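Local coordinates for oxidoreductase, NAD-binding/iron-sulfur cluster-binding protein (Nitratireductor pacificus pht-3B, PDB 6ZXU) that is a catabolic reductive dehalogenase, an oxidoreductase that carries a cobalamin and two [4Fe-4S] clusters and removes halogen from organohalide substrates, at residues V303-R314 with E401-E410; C467-S478 with I517-M525. One frame throughout, in Å; residues are numbered along the deposited sequence. Where two conformers were deposited one is given.

Interaction 1 of 2, residues V303-R314 with E401-E410; sequences VVRQEIQRVAKR and EPWMYYASDE
Over one face of the Trp403 indole lies CD1 of Ile308, 3.9 Å from the centroid of the six-membered ring, while CG of Met404 covers the opposite face. The branched isoleucine suits this place because its long arm ends in a methyl group that can lie over the flat ring, offset toward its rim. The Arg305 guanidinium stands almost perpendicular to the indole, with Trp403 CZ2 over one of its faces and Glu401 at its edge. The two planar charged groups are nearly coplanar, 11° apart, in a side-on grip: Arg305 NE meets Glu401 OE1 at 2.7 Å and Arg305 NH2 meets Glu401 OE2 at 3.1 Å, both on syn lone pairs. Trp403 NE1 reaches the same OE1 from above the carboxylate plane, which should help fix the rotation of Glu401.

Arg310 bends at chi3 (64°), turning its guanidinium along the facing backbone. Arg310 NH2 bonds nearly straight to Tyr406 O at 2.7 Å and also to Ile416 O, while NE gives a more bent bond to Tyr405 O. The Tyr406 ring carries Lys313 CG over one face, 3.5 Å from its centroid, and Val311 O at its edge. The salt bridge from Lys313 NZ to Glu410 OE1 is long, and NZ also bonds to Ser482 O. Backbone bonds such as Ala407 N to Val311 O (2.8 Å) tie the two loops together. Tyr406 OH bonds to the cobalamin, and Val303 and Trp403 also line its pocket: paired loops forming part of a corrinoid-binding site.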
loop_
_atom_site.group_PDB
_atom_site.type_symbol
_atom_site.label_atom_id
_atom_site.label_comp_id
_atom_site.label_asym_id
_atom_site.label_seq_id
_atom_site.Cartn_x
_atom_site.Cartn_y
_atom_site.Cartn_z
ATOM N N VAL A 303 -0.729 23.569 14.795
ATOM C CA VAL A 303 -0.706 22.453 15.757
ATOM C C VAL A 303 -0.404 23.082 17.145
ATOM O O VAL A 303 0.643 23.737 17.352
ATOM C CB VAL A 303 0.373 21.416 15.392
ATOM C CG1 VAL A 303 0.442 20.279 16.409
ATOM C CG2 VAL A 303 0.110 20.873 13.997
ATOM N N VAL A 304 -1.335 22.930 18.056
ATOM C CA VAL A 304 -1.166 23.482 19.441
ATOM C C VAL A 304 -1.038 22.282 20.369
ATOM O O VAL A 304 -2.026 21.789 20.899
ATOM C CB VAL A 304 -2.381 24.353 19.808
ATOM C CG1 VAL A 304 -2.126 25.044 21.170
ATOM C CG2 VAL A 304 -2.659 25.387 18.708
ATOM N N ARG A 305 0.201 21.833 20.580
ATOM C CA ARG A 305 0.428 20.592 21.285
ATOM C C ARG A 305 -0.130 20.593 22.697
ATOM O O ARG A 305 -0.676 19.565 23.167
ATOM C CB ARG A 305 1.893 20.292 21.363
ATOM C CG ARG A 305 2.506 19.930 20.038
ATOM C CD ARG A 305 4.007 19.983 20.152
ATOM N NE ARG A 305 4.584 19.340 19.022
ATOM C CZ ARG A 305 4.602 19.870 17.807
ATOM N NH1 ARG A 305 4.043 21.054 17.539
ATOM N NH2 ARG A 305 5.126 19.156 16.845
ATOM N N GLN A 306 -0.067 21.736 23.397
ATOM C CA GLN A 306 -0.598 21.760 24.761
ATOM C C GLN A 306 -2.100 21.622 24.814
ATOM O O GLN A 306 -2.633 21.333 25.868
ATOM C CB GLN A 306 -0.173 23.022 25.501
ATOM C CG GLN A 306 1.271 23.004 25.831
ATOM C CD GLN A 306 1.661 24.260 26.636
ATOM O OE1 GLN A 306 1.953 25.285 26.067
ATOM N NE2 GLN A 306 1.516 24.185 27.892
ATOM N N GLU A 307 -2.800 21.761 23.685
ATOM C CA GLU A 307 -4.243 21.637 23.682
ATOM C C GLU A 307 -4.751 20.312 23.042
ATOM O O GLU A 307 -5.943 20.137 22.876
ATOM C CB GLU A 307 -4.844 22.809 22.968
ATOM C CG GLU A 307 -4.566 24.129 23.689
ATOM C CD GLU A 307 -5.135 25.406 22.975
ATOM O OE1 GLU A 307 -4.645 26.588 23.221
ATOM O OE2 GLU A 307 -6.068 25.244 22.114
ATOM N N ILE A 308 -3.848 19.426 22.651
ATOM C CA ILE A 308 -4.254 18.194 22.004
ATOM C C ILE A 308 -4.497 17.114 23.076
ATOM O O ILE A 308 -3.561 16.694 23.700
ATOM C CB ILE A 308 -3.202 17.698 20.988
ATOM C CG1 ILE A 308 -2.988 18.677 19.877
ATOM C CG2 ILE A 308 -3.653 16.372 20.433
ATOM C CD1 ILE A 308 -1.809 18.370 18.963
ATOM N N GLN A 309 -5.718 16.656 23.222
ATOM C CA GLN A 309 -6.004 15.567 24.136
ATOM C C GLN A 309 -5.824 14.233 23.447
ATOM O O GLN A 309 -6.085 14.089 22.247
ATOM C CB GLN A 309 -7.398 15.616 24.641
ATOM C CG GLN A 309 -7.737 16.772 25.494
ATOM C CD GLN A 309 -9.269 16.763 25.823
ATOM O OE1 GLN A 309 -9.969 17.752 25.628
ATOM N NE2 GLN A 309 -9.775 15.645 26.286
ATOM N N ARG A 310 -5.311 13.254 24.188
ATOM C CA ARG A 310 -5.191 11.872 23.719
ATOM C C ARG A 310 -6.601 11.180 23.786
ATOM O O ARG A 310 -7.435 11.523 24.602
ATOM C CB ARG A 310 -4.110 11.118 24.502
ATOM C CG ARG A 310 -2.720 11.572 24.146
ATOM C CD ARG A 310 -1.680 11.024 25.076
ATOM N NE ARG A 310 -1.594 9.570 24.987
ATOM C CZ ARG A 310 -0.840 8.822 25.758
ATOM N NH1 ARG A 310 -0.160 9.372 26.722
ATOM N NH2 ARG A 310 -0.849 7.520 25.650
ATOM N N VAL A 311 -6.839 10.300 22.823
ATOM C CA VAL A 311 -8.138 9.716 22.492
ATOM C C VAL A 311 -8.071 8.217 22.805
ATOM O O VAL A 311 -7.008 7.559 22.539
ATOM C CB VAL A 311 -8.418 9.899 20.943
ATOM C CG1 VAL A 311 -9.797 9.429 20.612
ATOM C CG2 VAL A 311 -8.239 11.378 20.591
ATOM N N ALA A 312 -9.097 7.674 23.418
ATOM C CA ALA A 312 -9.175 6.240 23.604
ATOM C C ALA A 312 -9.143 5.512 22.199
ATOM O O ALA A 312 -9.747 6.003 21.248
ATOM C CB ALA A 312 -10.466 5.872 24.354
ATOM N N LYS A 313 -8.456 4.383 22.081
ATOM C CA LYS A 313 -8.611 3.524 20.887
ATOM C C LYS A 313 -10.084 3.167 20.632
ATOM O O LYS A 313 -10.495 2.992 19.526
ATOM C CB LYS A 313 -7.838 2.206 20.996
ATOM C CG LYS A 313 -6.503 2.260 20.395
ATOM C CD LYS A 313 -5.797 0.944 20.263
ATOM C CE LYS A 313 -6.323 0.221 19.048
ATOM N NZ LYS A 313 -5.381 -0.946 18.854
ATOM N N ARG A 314 -10.845 3.071 21.692
ATOM C CA ARG A 314 -12.251 2.809 21.628
ATOM C C ARG A 314 -13.035 3.902 20.884
ATOM O O ARG A 314 -14.199 3.678 20.468
ATOM C CB ARG A 314 -12.789 2.600 23.059
ATOM C CG ARG A 314 -14.311 2.410 23.213
ATOM C CD ARG A 314 -14.881 1.151 22.522
ATOM N NE ARG A 314 -16.292 1.079 22.829
ATOM C CZ ARG A 314 -17.231 1.827 22.258
ATOM N NH1 ARG A 314 -16.912 2.605 21.271
ATOM N NH2 ARG A 314 -18.490 1.758 22.603
ATOM N N GLU A 401 5.756 11.809 19.535
ATOM C CA GLU A 401 5.326 12.624 20.624
ATOM C C GLU A 401 4.206 11.974 21.391
ATOM O O GLU A 401 3.474 11.151 20.861
ATOM C CB GLU A 401 4.986 13.994 20.127
ATOM C CG GLU A 401 6.134 14.610 19.358
ATOM C CD GLU A 401 5.850 16.030 18.909
ATOM O OE1 GLU A 401 5.371 16.821 19.754
ATOM O OE2 GLU A 401 6.097 16.368 17.701
ATOM N N PRO A 402 4.097 12.247 22.692
ATOM C CA PRO A 402 3.131 11.487 23.501
ATOM C C PRO A 402 1.722 11.624 23.028
ATOM O O PRO A 402 0.944 10.647 23.089
ATOM C CB PRO A 402 3.305 12.062 24.965
ATOM C CG PRO A 402 4.726 12.553 24.917
ATOM C CD PRO A 402 4.979 13.093 23.546
ATOM N N TRP A 403 1.380 12.783 22.493
ATOM C CA TRP A 403 0.005 12.978 22.073
ATOM C C TRP A 403 -0.322 12.164 20.781
ATOM O O TRP A 403 -1.471 12.218 20.349
ATOM C CB TRP A 403 -0.296 14.484 21.847
ATOM C CG TRP A 403 0.709 15.185 20.995
ATOM C CD1 TRP A 403 1.873 15.767 21.406
ATOM C CD2 TRP A 403 0.663 15.362 19.595
ATOM N NE1 TRP A 403 2.528 16.307 20.332
ATOM C CE2 TRP A 403 1.795 16.035 19.216
ATOM C CE3 TRP A 403 -0.253 14.975 18.589
ATOM C CZ2 TRP A 403 2.034 16.400 17.890
ATOM C CZ3 TRP A 403 -0.015 15.345 17.320
ATOM C CH2 TRP A 403 1.117 16.055 16.972
ATOM N N MET A 404 0.678 11.544 20.148
ATOM C CA MET A 404 0.470 10.699 18.929
ATOM C C MET A 404 0.049 9.239 19.320
ATOM O O MET A 404 -0.454 8.501 18.490
ATOM C CB MET A 404 1.739 10.619 18.106
ATOM C CG MET A 404 2.204 11.954 17.525
ATOM S SD MET A 404 3.749 11.707 16.662
ATOM C CE MET A 404 4.033 13.330 15.972
ATOM N N TYR A 405 0.230 8.858 20.595
ATOM C CA TYR A 405 -0.230 7.588 21.093
ATOM C C TYR A 405 -1.661 7.701 21.537
ATOM O O TYR A 405 -2.079 8.720 22.093
ATOM C CB TYR A 405 0.645 7.101 22.256
ATOM C CG TYR A 405 2.080 6.764 21.928
ATOM C CD1 TYR A 405 3.020 7.758 21.728
ATOM C CD2 TYR A 405 2.496 5.465 21.861
ATOM C CE1 TYR A 405 4.341 7.448 21.464
ATOM C CE2 TYR A 405 3.821 5.135 21.615
ATOM C CZ TYR A 405 4.741 6.100 21.438
ATOM O OH TYR A 405 6.032 5.777 21.210
ATOM N N TYR A 406 -2.434 6.658 21.332
ATOM C CA TYR A 406 -3.763 6.572 21.914
ATOM C C TYR A 406 -3.698 6.602 23.446
ATOM O O TYR A 406 -2.690 6.264 24.050
ATOM C CB TYR A 406 -4.464 5.293 21.505
ATOM C CG TYR A 406 -4.867 5.201 20.050
ATOM C CD1 TYR A 406 -5.956 5.901 19.585
ATOM C CD2 TYR A 406 -4.197 4.334 19.180
ATOM C CE1 TYR A 406 -6.297 5.811 18.239
ATOM C CE2 TYR A 406 -4.536 4.228 17.869
ATOM C CZ TYR A 406 -5.580 4.958 17.411
ATOM O OH TYR A 406 -5.986 4.813 16.090
ATOM N N ALA A 407 -4.757 7.050 24.063
ATOM C CA ALA A 407 -4.802 7.150 25.546
ATOM C C ALA A 407 -4.882 5.800 26.247
ATOM O O ALA A 407 -4.244 5.573 27.286
ATOM C CB ALA A 407 -5.951 8.030 25.962
ATOM N N SER A 408 -5.630 4.882 25.658
ATOM C CA SER A 408 -5.945 3.582 26.275
ATOM C C SER A 408 -6.338 2.583 25.178
ATOM O O SER A 408 -6.773 3.003 24.078
ATOM C CB SER A 408 -7.094 3.739 27.271
ATOM O OG SER A 408 -8.281 4.291 26.689
ATOM N N ASP A 409 -6.160 1.299 25.445
ATOM C CA ASP A 409 -6.574 0.255 24.494
ATOM C C ASP A 409 -8.081 0.015 24.621
ATOM O O ASP A 409 -8.735 0.370 25.624
ATOM C CB ASP A 409 -5.757 -1.034 24.673
ATOM C CG ASP A 409 -6.268 -1.889 25.854
ATOM O OD1 ASP A 409 -6.013 -1.514 27.031
ATOM O OD2 ASP A 409 -6.933 -2.938 25.616
ATOM N N GLU A 410 -8.651 -0.592 23.592
ATOM C CA GLU A 410 -10.119 -0.785 23.543
ATOM C C GLU A 410 -10.585 -2.154 24.103
ATOM O O GLU A 410 -11.737 -2.379 24.213
ATOM C CB GLU A 410 -10.631 -0.630 22.103
ATOM C CG GLU A 410 -10.390 -1.809 21.113
ATOM C CD GLU A 410 -8.928 -2.143 20.761
ATOM O OE1 GLU A 410 -7.976 -1.525 21.354
ATOM O OE2 GLU A 410 -8.756 -3.053 19.855
HETATM O O HOH W 1 -4.151 12.488 20.383
HETATM O O HOH W 2 -4.250 9.756 21.165
HETATM O O HOH W 3 -6.711 -3.271 17.244
#

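Interaction 2 of 2, residues C467-S478 with I517-M525; sequences CRRMGYSARSHS and IVFTTDLPM
An antiparallel strand pair at the margin of a four-stranded sheet joins 474-477, an outermost strand, to 517-521. Arg475 with Thr520 and His477 with Val518 are hydrogen-bonded pairs; Ala474 with Thr521 and Ser476 with Phe519 are non-hydrogen-bonded. Arg475 N gives to Thr520 O at 3.0 Å, and Thr520 N returns a bond to Arg475 O at 2.9 Å. On the face carrying His477 and Thr520, the imidazole meets the hydroxyl at its edge: His477 NE2 and Thr520 OG1 lie 2.8 Å apart in a nearly straight hydrogen bond (170°), and OG1 also bonds to His420 ND1.

On the other face, small Ala474 and Ser476 let helix 445-469 pack close, and Cys467 SG from its end comes to 3.9 Å from Phe519 CE2, oblique to the ring. A Schellman motif at Gly471, whose positive phi suits glycine, ends that helix and turns the chain toward the strand. Beyond it, Leu523 CD1 lies over one face of Tyr472, 4.0 Å from the ring centroid, with Pro524 CD beside CE1.

Thr521 holds OG1 anti to its own nitrogen (chi1 -172°), which lets the hydroxyl give to Ser473 O at 3.0 Å while accepting from Leu523 N in an ST turn. Ser473 O also accepts from Asp522 N. The Thr521 hydroxyl thus serves two backbone groups at once, where strand pairing gives way to the turn, while the Thr520 hydroxyl bonds to two imidazoles.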
loop_
_atom_site.group_PDB
_atom_site.type_symbol
_atom_site.label_atom_id
_atom_site.label_comp_id
_atom_site.label_asym_id
_atom_site.label_seq_id
_atom_site.Cartn_x
_atom_site.Cartn_y
_atom_site.Cartn_z
ATOM N N CYS A 467 15.705 -3.630 14.300
ATOM C CA CYS A 467 16.015 -2.736 15.420
ATOM C C CYS A 467 16.189 -3.530 16.740
ATOM O O CYS A 467 17.073 -3.223 17.486
ATOM C CB CYS A 467 14.902 -1.657 15.608
ATOM S SG CYS A 467 14.947 -0.395 14.319
ATOM N N ARG A 468 15.300 -4.472 16.988
ATOM C CA ARG A 468 15.334 -5.282 18.229
ATOM C C ARG A 468 16.612 -6.154 18.239
ATOM O O ARG A 468 17.264 -6.263 19.249
ATOM C CB ARG A 468 14.117 -6.054 18.417
ATOM C CG ARG A 468 12.865 -5.253 18.627
ATOM C CD ARG A 468 11.657 -6.025 19.081
ATOM N NE ARG A 468 11.331 -7.095 18.174
ATOM C CZ ARG A 468 10.553 -7.016 17.109
ATOM N NH1 ARG A 468 9.987 -5.878 16.768
ATOM N NH2 ARG A 468 10.320 -8.093 16.377
ATOM N N ARG A 469 17.021 -6.674 17.094
ATOM C CA ARG A 469 18.255 -7.385 16.949
ATOM C C ARG A 469 19.428 -6.564 17.386
ATOM O O ARG A 469 20.376 -7.058 17.989
ATOM C CB ARG A 469 18.427 -7.863 15.512
ATOM C CG ARG A 469 19.705 -8.596 15.231
ATOM C CD ARG A 469 19.847 -9.046 13.780
ATOM N NE ARG A 469 18.693 -9.829 13.274
ATOM C CZ ARG A 469 18.438 -11.123 13.552
ATOM N NH1 ARG A 469 19.215 -11.884 14.379
ATOM N NH2 ARG A 469 17.358 -11.682 13.009
ATOM N N MET A 470 19.380 -5.281 17.120
ATOM C CA MET A 470 20.468 -4.386 17.542
ATOM C C MET A 470 20.345 -3.881 18.988
ATOM O O MET A 470 21.120 -3.029 19.407
ATOM C CB MET A 470 20.511 -3.195 16.562
ATOM C CG MET A 470 20.723 -3.592 15.104
ATOM S SD MET A 470 20.973 -2.211 13.976
ATOM C CE MET A 470 19.344 -1.448 14.002
ATOM N N GLY A 471 19.305 -4.309 19.680
ATOM C CA GLY A 471 19.056 -3.929 21.054
ATOM C C GLY A 471 18.375 -2.594 21.240
ATOM O O GLY A 471 18.594 -1.907 22.259
ATOM N N TYR A 472 17.477 -2.245 20.298
ATOM C CA TYR A 472 16.640 -1.047 20.441
ATOM C C TYR A 472 15.210 -1.434 20.325
ATOM O O TYR A 472 14.814 -2.071 19.332
ATOM C CB TYR A 472 17.041 -0.014 19.381
ATOM C CG TYR A 472 18.393 0.534 19.609
ATOM C CD1 TYR A 472 18.589 1.618 20.469
ATOM C CD2 TYR A 472 19.502 -0.017 18.999
ATOM C CE1 TYR A 472 19.854 2.120 20.728
ATOM C CE2 TYR A 472 20.764 0.463 19.253
ATOM C CZ TYR A 472 20.929 1.563 20.087
ATOM O OH TYR A 472 22.188 2.052 20.287
ATOM N N SER A 473 14.418 -1.161 21.335
ATOM C CA SER A 473 13.048 -1.603 21.374
ATOM C C SER A 473 12.304 -0.982 20.114
ATOM O O SER A 473 12.593 0.118 19.712
ATOM C CB SER A 473 12.364 -1.124 22.631
ATOM O OG SER A 473 11.113 -1.691 22.816
ATOM N N ALA A 474 11.407 -1.746 19.543
ATOM C CA ALA A 474 10.691 -1.310 18.327
ATOM C C ALA A 474 9.442 -2.135 18.197
ATOM O O ALA A 474 9.442 -3.342 18.473
ATOM C CB ALA A 474 11.569 -1.450 17.127
ATOM N N ARG A 475 8.347 -1.471 17.832
ATOM C CA ARG A 475 7.065 -2.100 17.627
ATOM C C ARG A 475 6.405 -1.514 16.392
ATOM O O ARG A 475 6.384 -0.287 16.223
ATOM C CB ARG A 475 6.188 -1.870 18.826
ATOM C CG ARG A 475 4.879 -2.560 18.664
ATOM C CD ARG A 475 4.101 -2.724 19.892
ATOM N NE ARG A 475 2.781 -3.281 19.570
ATOM C CZ ARG A 475 2.413 -4.573 19.599
ATOM N NH1 ARG A 475 3.273 -5.533 19.934
ATOM N NH2 ARG A 475 1.181 -4.903 19.320
ATOM N N SER A 476 5.881 -2.363 15.497
ATOM C CA SER A 476 5.124 -1.816 14.341
ATOM C C SER A 476 3.656 -1.612 14.712
ATOM O O SER A 476 3.143 -2.144 15.677
ATOM C CB SER A 476 5.256 -2.717 13.107
ATOM O OG SER A 476 4.583 -3.890 13.290
ATOM N N HIS A 477 3.016 -0.749 13.949
ATOM C CA HIS A 477 1.663 -0.310 14.173
ATOM C C HIS A 477 0.858 -0.412 12.891
ATOM O O HIS A 477 0.962 0.428 12.004
ATOM C CB HIS A 477 1.740 1.135 14.682
ATOM C CG HIS A 477 2.533 1.279 15.940
ATOM N ND1 HIS A 477 2.028 1.055 17.185
ATOM C CD2 HIS A 477 3.807 1.662 16.121
ATOM C CE1 HIS A 477 2.951 1.303 18.085
ATOM N NE2 HIS A 477 4.030 1.684 17.463
ATOM N N SER A 478 0.089 -1.483 12.787
ATOM C CA SER A 478 -0.607 -1.909 11.584
ATOM C C SER A 478 -2.083 -1.583 11.611
ATOM O O SER A 478 -2.617 -1.099 12.592
ATOM C CB SER A 478 -0.393 -3.421 11.393
ATOM O OG SER A 478 -1.108 -4.110 12.418
ATOM N N ILE A 517 2.263 2.915 7.092
ATOM C CA ILE A 517 2.595 2.049 8.223
ATOM C C ILE A 517 3.597 2.845 9.072
ATOM O O ILE A 517 4.408 3.612 8.563
ATOM C CB ILE A 517 3.164 0.696 7.702
ATOM C CG1 ILE A 517 3.403 -0.328 8.820
ATOM C CG2 ILE A 517 4.469 0.909 6.930
ATOM C CD1 ILE A 517 2.213 -0.943 9.386
ATOM N N VAL A 518 3.505 2.676 10.360
ATOM C CA VAL A 518 4.406 3.274 11.335
ATOM C C VAL A 518 5.012 2.183 12.203
ATOM O O VAL A 518 4.355 1.215 12.567
ATOM C CB VAL A 518 3.689 4.285 12.236
ATOM C CG1 VAL A 518 4.644 4.876 13.222
ATOM C CG2 VAL A 518 3.063 5.377 11.444
ATOM N N PHE A 519 6.332 2.247 12.422
ATOM C CA PHE A 519 6.884 1.559 13.566
ATOM C C PHE A 519 7.613 2.532 14.425
ATOM O O PHE A 519 8.293 3.424 13.928
ATOM C CB PHE A 519 7.763 0.326 13.261
ATOM C CG PHE A 519 9.098 0.631 12.740
ATOM C CD1 PHE A 519 9.316 0.719 11.353
ATOM C CD2 PHE A 519 10.198 0.682 13.597
ATOM C CE1 PHE A 519 10.572 0.955 10.855
ATOM C CE2 PHE A 519 11.462 0.950 13.082
ATOM C CZ PHE A 519 11.641 1.091 11.730
ATOM N N THR A 520 7.408 2.371 15.730
ATOM C CA THR A 520 8.105 3.197 16.717
ATOM C C THR A 520 9.364 2.480 17.186
ATOM O O THR A 520 9.433 1.255 17.144
ATOM C CB THR A 520 7.199 3.557 17.864
ATOM O OG1 THR A 520 6.598 2.389 18.429
ATOM C CG2 THR A 520 6.063 4.508 17.341
ATOM N N THR A 521 10.342 3.251 17.616
ATOM C CA THR A 521 11.595 2.712 18.063
ATOM C C THR A 521 12.331 3.672 18.966
ATOM O O THR A 521 12.111 4.860 18.940
ATOM C CB THR A 521 12.470 2.292 16.867
ATOM O OG1 THR A 521 13.655 1.590 17.302
ATOM C CG2 THR A 521 12.844 3.418 15.941
ATOM N N ASP A 522 13.343 3.121 19.678
ATOM C CA ASP A 522 14.349 3.926 20.403
ATOM C C ASP A 522 15.657 4.135 19.666
ATOM O O ASP A 522 16.500 4.910 20.132
ATOM C CB ASP A 522 14.621 3.299 21.801
ATOM C CG ASP A 522 13.436 3.427 22.726
ATOM O OD1 ASP A 522 12.660 4.474 22.630
ATOM O OD2 ASP A 522 13.263 2.447 23.518
ATOM N N LEU A 523 15.849 3.539 18.484
ATOM C CA LEU A 523 17.056 3.807 17.724
ATOM C C LEU A 523 17.247 5.263 17.444
ATOM O O LEU A 523 16.394 5.904 16.861
ATOM C CB LEU A 523 17.036 3.058 16.417
ATOM C CG LEU A 523 18.232 3.228 15.536
ATOM C CD1 LEU A 523 19.417 2.489 16.157
ATOM C CD2 LEU A 523 17.961 2.714 14.123
ATOM N N PRO A 524 18.366 5.860 17.875
ATOM C CA PRO A 524 18.576 7.315 17.627
ATOM C C PRO A 524 18.756 7.658 16.167
ATOM O O PRO A 524 19.634 7.084 15.513
ATOM C CB PRO A 524 19.876 7.662 18.444
ATOM C CG PRO A 524 19.908 6.597 19.476
ATOM C CD PRO A 524 19.353 5.329 18.832
ATOM N N MET A 525 17.909 8.588 15.681
ATOM C CA MET A 525 17.898 8.960 14.270
ATOM C C MET A 525 17.672 10.442 14.152
ATOM O O MET A 525 16.869 10.947 14.931
ATOM C CB MET A 525 16.759 8.220 13.549
ATOM C CG MET A 525 16.879 6.734 13.526
ATOM S SD MET A 525 15.436 5.814 12.911
ATOM C CE MET A 525 14.243 6.212 14.180
HETATM O O HOH W 4 15.156 0.312 23.736
#

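Overall arrangement
Interaction 1 closes before interaction 2 opens along the chain, and their centres lie about 20 Å apart. They are joined through one antiparallel sheet, ordered 394-399, 422-429, 514-521, 474-477: residues 401-410 follow its outermost strand 394-399, whereas interaction 2 pairs the two strands at its other margin. The contacts also touch directly, Tyr405 OH lying 4.1 Å from Thr520 CG2. His420 is a shared neighbour, its backbone oxygen bonded to Tyr405 OH and its imidazole engaged with interaction 2, where it also bonds to Ser473 OG. The sheet edge and the cobalamin-binding loops are thus packed together, with Val484 of the cofactor site close to both Tyr405 and His477.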